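Local coordinates for protein putative esterase PA1618 (Pseudomonas aeruginosa, PDB 4QD8) that probably hydrolyses the thioester bond of acyl-coenzyme A substrates, as a hotdog-fold thioesterase of the PaaI family that has been crystallised with phenacyl-coenzyme A, at residues P8-L13 with E30-E35. Residues are numbered along the deposited sequence; the frame is centred on the assembly and turned at random.
Sequences PDLEQL and EAFDDE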
loop_
_atom_site.group_PDB
_atom_site.type_symbol
_atom_site.label_atom_id
_atom_site.label_comp_id
_atom_site.label_asym_id
_atom_site.label_seq_id
_atom_site.Cartn_x
_atom_site.Cartn_y
_atom_site.Cartn_z
ATOM N N PRO A 8 15.956 22.942 8.621
ATOM C CA PRO A 8 16.291 21.800 9.482
ATOM C C PRO A 8 17.506 22.097 10.352
ATOM O O PRO A 8 18.493 22.643 9.871
ATOM C CB PRO A 8 16.625 20.686 8.480
ATOM C CG PRO A 8 15.944 21.106 7.184
ATOM C CD PRO A 8 16.047 22.610 7.188
ATOM N N ASP A 9 17.408 21.750 11.627
ATOM C CA ASP A 9 18.550 21.813 12.522
ATOM C C ASP A 9 18.702 20.431 13.157
ATOM O O ASP A 9 17.874 20.017 13.971
ATOM C CB ASP A 9 18.348 22.892 13.579
ATOM C CG ASP A 9 19.473 22.926 14.583
ATOM O OD1 ASP A 9 19.406 22.156 15.566
ATOM O OD2 ASP A 9 20.439 23.700 14.376
ATOM N N LEU A 10 19.753 19.729 12.752
ATOM C CA LEU A 10 19.912 18.308 13.066
ATOM C C LEU A 10 19.968 18.052 14.569
ATOM O O LEU A 10 19.450 17.046 15.051
ATOM C CB LEU A 10 21.143 17.747 12.352
ATOM C CG LEU A 10 21.129 17.830 10.824
ATOM C CD1 LEU A 10 22.441 17.397 10.210
ATOM C CD2 LEU A 10 20.003 17.004 10.235
ATOM N N GLU A 11 20.563 18.976 15.322
ATOM C CA GLU A 11 20.653 18.804 16.767
ATOM C C GLU A 11 19.275 18.781 17.413
ATOM O O GLU A 11 18.995 17.932 18.257
ATOM C CB GLU A 11 21.496 19.917 17.407
ATOM C CG GLU A 11 21.962 19.577 18.818
ATOM C CD GLU A 11 23.137 18.621 18.803
ATOM O OE1 GLU A 11 23.400 17.960 19.830
ATOM O OE2 GLU A 11 23.807 18.533 17.760
ATOM N N GLN A 12 18.421 19.719 17.009
ATOM C CA GLN A 12 17.069 19.810 17.541
ATOM C C GLN A 12 16.266 18.584 17.137
ATOM O O GLN A 12 15.512 18.025 17.946
ATOM C CB GLN A 12 16.366 21.065 17.007
ATOM C CG GLN A 12 16.905 22.393 17.510
ATOM C CD GLN A 12 16.278 23.571 16.779
ATOM O OE1 GLN A 12 16.107 23.538 15.559
ATOM N NE2 GLN A 12 15.920 24.612 17.523
ATOM N N LEU A 13 16.412 18.172 15.882
ATOM C CA LEU A 13 15.683 16.999 15.397
ATOM C C LEU A 13 16.062 15.794 16.248
ATOM O O LEU A 13 15.195 15.061 16.740
ATOM C CB LEU A 13 15.964 16.724 13.914
ATOM C CG LEU A 13 15.638 17.852 12.921
ATOM C CD1 LEU A 13 15.862 17.383 11.499
ATOM C CD2 LEU A 13 14.219 18.325 13.100
ATOM N N GLU A 30 20.859 12.910 9.983
ATOM C CA GLU A 30 22.253 13.002 9.553
ATOM C C GLU A 30 22.555 14.155 8.624
ATOM O O GLU A 30 23.652 14.717 8.647
ATOM C CB GLU A 30 22.627 11.747 8.774
ATOM C CG GLU A 30 22.197 10.468 9.411
ATOM C CD GLU A 30 23.152 9.361 9.099
ATOM O OE1 GLU A 30 23.666 8.751 10.064
ATOM O OE2 GLU A 30 23.385 9.111 7.891
ATOM N N ALA A 31 21.605 14.458 7.750
ATOM C CA ALA A 31 21.868 15.358 6.639
ATOM C C ALA A 31 20.579 15.926 6.091
ATOM O O ALA A 31 19.503 15.351 6.264
ATOM C CB ALA A 31 22.611 14.623 5.539
ATOM N N PHE A 32 20.695 17.070 5.431
ATOM C CA PHE A 32 19.586 17.618 4.672
ATOM C C PHE A 32 20.106 18.480 3.532
ATOM O O PHE A 32 21.264 18.900 3.535
ATOM C CB PHE A 32 18.639 18.413 5.573
ATOM C CG PHE A 32 19.203 19.721 6.063
ATOM C CD1 PHE A 32 19.024 20.890 5.331
ATOM C CD2 PHE A 32 19.894 19.781 7.269
ATOM C CE1 PHE A 32 19.537 22.098 5.785
ATOM C CE2 PHE A 32 20.409 20.986 7.735
ATOM C CZ PHE A 32 20.230 22.147 6.988
ATOM N N ASP A 33 19.258 18.712 2.540
ATOM C CA ASP A 33 19.532 19.750 1.551
ATOM C C ASP A 33 18.225 20.424 1.168
ATOM O O ASP A 33 17.235 20.289 1.884
ATOM C CB ASP A 33 20.324 19.225 0.339
ATOM C CG ASP A 33 19.627 18.088 -0.395
ATOM O OD1 ASP A 33 18.397 17.932 -0.272
ATOM O OD2 ASP A 33 20.322 17.344 -1.118
ATOM N N ASP A 34 18.204 21.144 0.050
ATOM C CA ASP A 34 17.008 21.899 -0.320
ATOM C C ASP A 34 15.810 21.027 -0.667
ATOM O O ASP A 34 14.686 21.523 -0.736
ATOM C CB ASP A 34 17.292 22.801 -1.518
ATOM C CG ASP A 34 18.134 23.996 -1.157
ATOM O OD1 ASP A 34 18.392 24.201 0.052
ATOM O OD2 ASP A 34 18.517 24.735 -2.088
ATOM N N GLU A 35 16.050 19.737 -0.893
ATOM C CA GLU A 35 15.004 18.855 -1.402
ATOM C C GLU A 35 14.848 17.576 -0.604
ATOM O O GLU A 35 14.007 16.754 -0.938
ATOM C CB GLU A 35 15.325 18.407 -2.822
ATOM C CG GLU A 35 15.566 19.486 -3.831
ATOM C CD GLU A 35 16.104 18.893 -5.113
ATOM O OE1 GLU A 35 16.473 17.697 -5.088
ATOM O OE2 GLU A 35 16.161 19.611 -6.135
#
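Pro8 lies across one face of the Phe32 ring. From CB of Phe32 outward, each atom meets the proline. Phe32 CB is 4.1 Å from Pro8 CG, and Phe32 CG lies under both CB and CG of the proline. On the CD1/CE1 side of the ring, Phe32 CD1 meets Pro8 CG at 3.6 Å and Phe32 CE1 meets Pro8 CD, both over the face. On the CD2/CE2 side, Phe32 CD2 touches Pro8 CB. Phe32 CE2 comes to 3.3 Å from Pro8 O, which lies above the same face. Phe32 CZ, at the tip, is also close to that oxygen. Pro8 CB stands 3.7 Å from the centroid of the Phe32 ring, 14° off the normal, a CH-pi contact. Leu10 CD2 comes to the ring edge, 4.1 Å from Phe32 CD2. Leu10 chi2 of 174° sets CD1 anti to CA, and this methyl extends to Glu30 O at 3.3 Å. Asp9 caps helix 10-15 by accepting from Gln12 N through OD1. The contact packs the start of this helix against strand 28-32, which pairs with strand 36-42 within this chain. Pro8 also touches Leu73, and Phe32 touches Leu37. Shape fit and dispersion, rather than directional polar bonds, join the segments; here Pro8 O and Glu30 O both meet carbon.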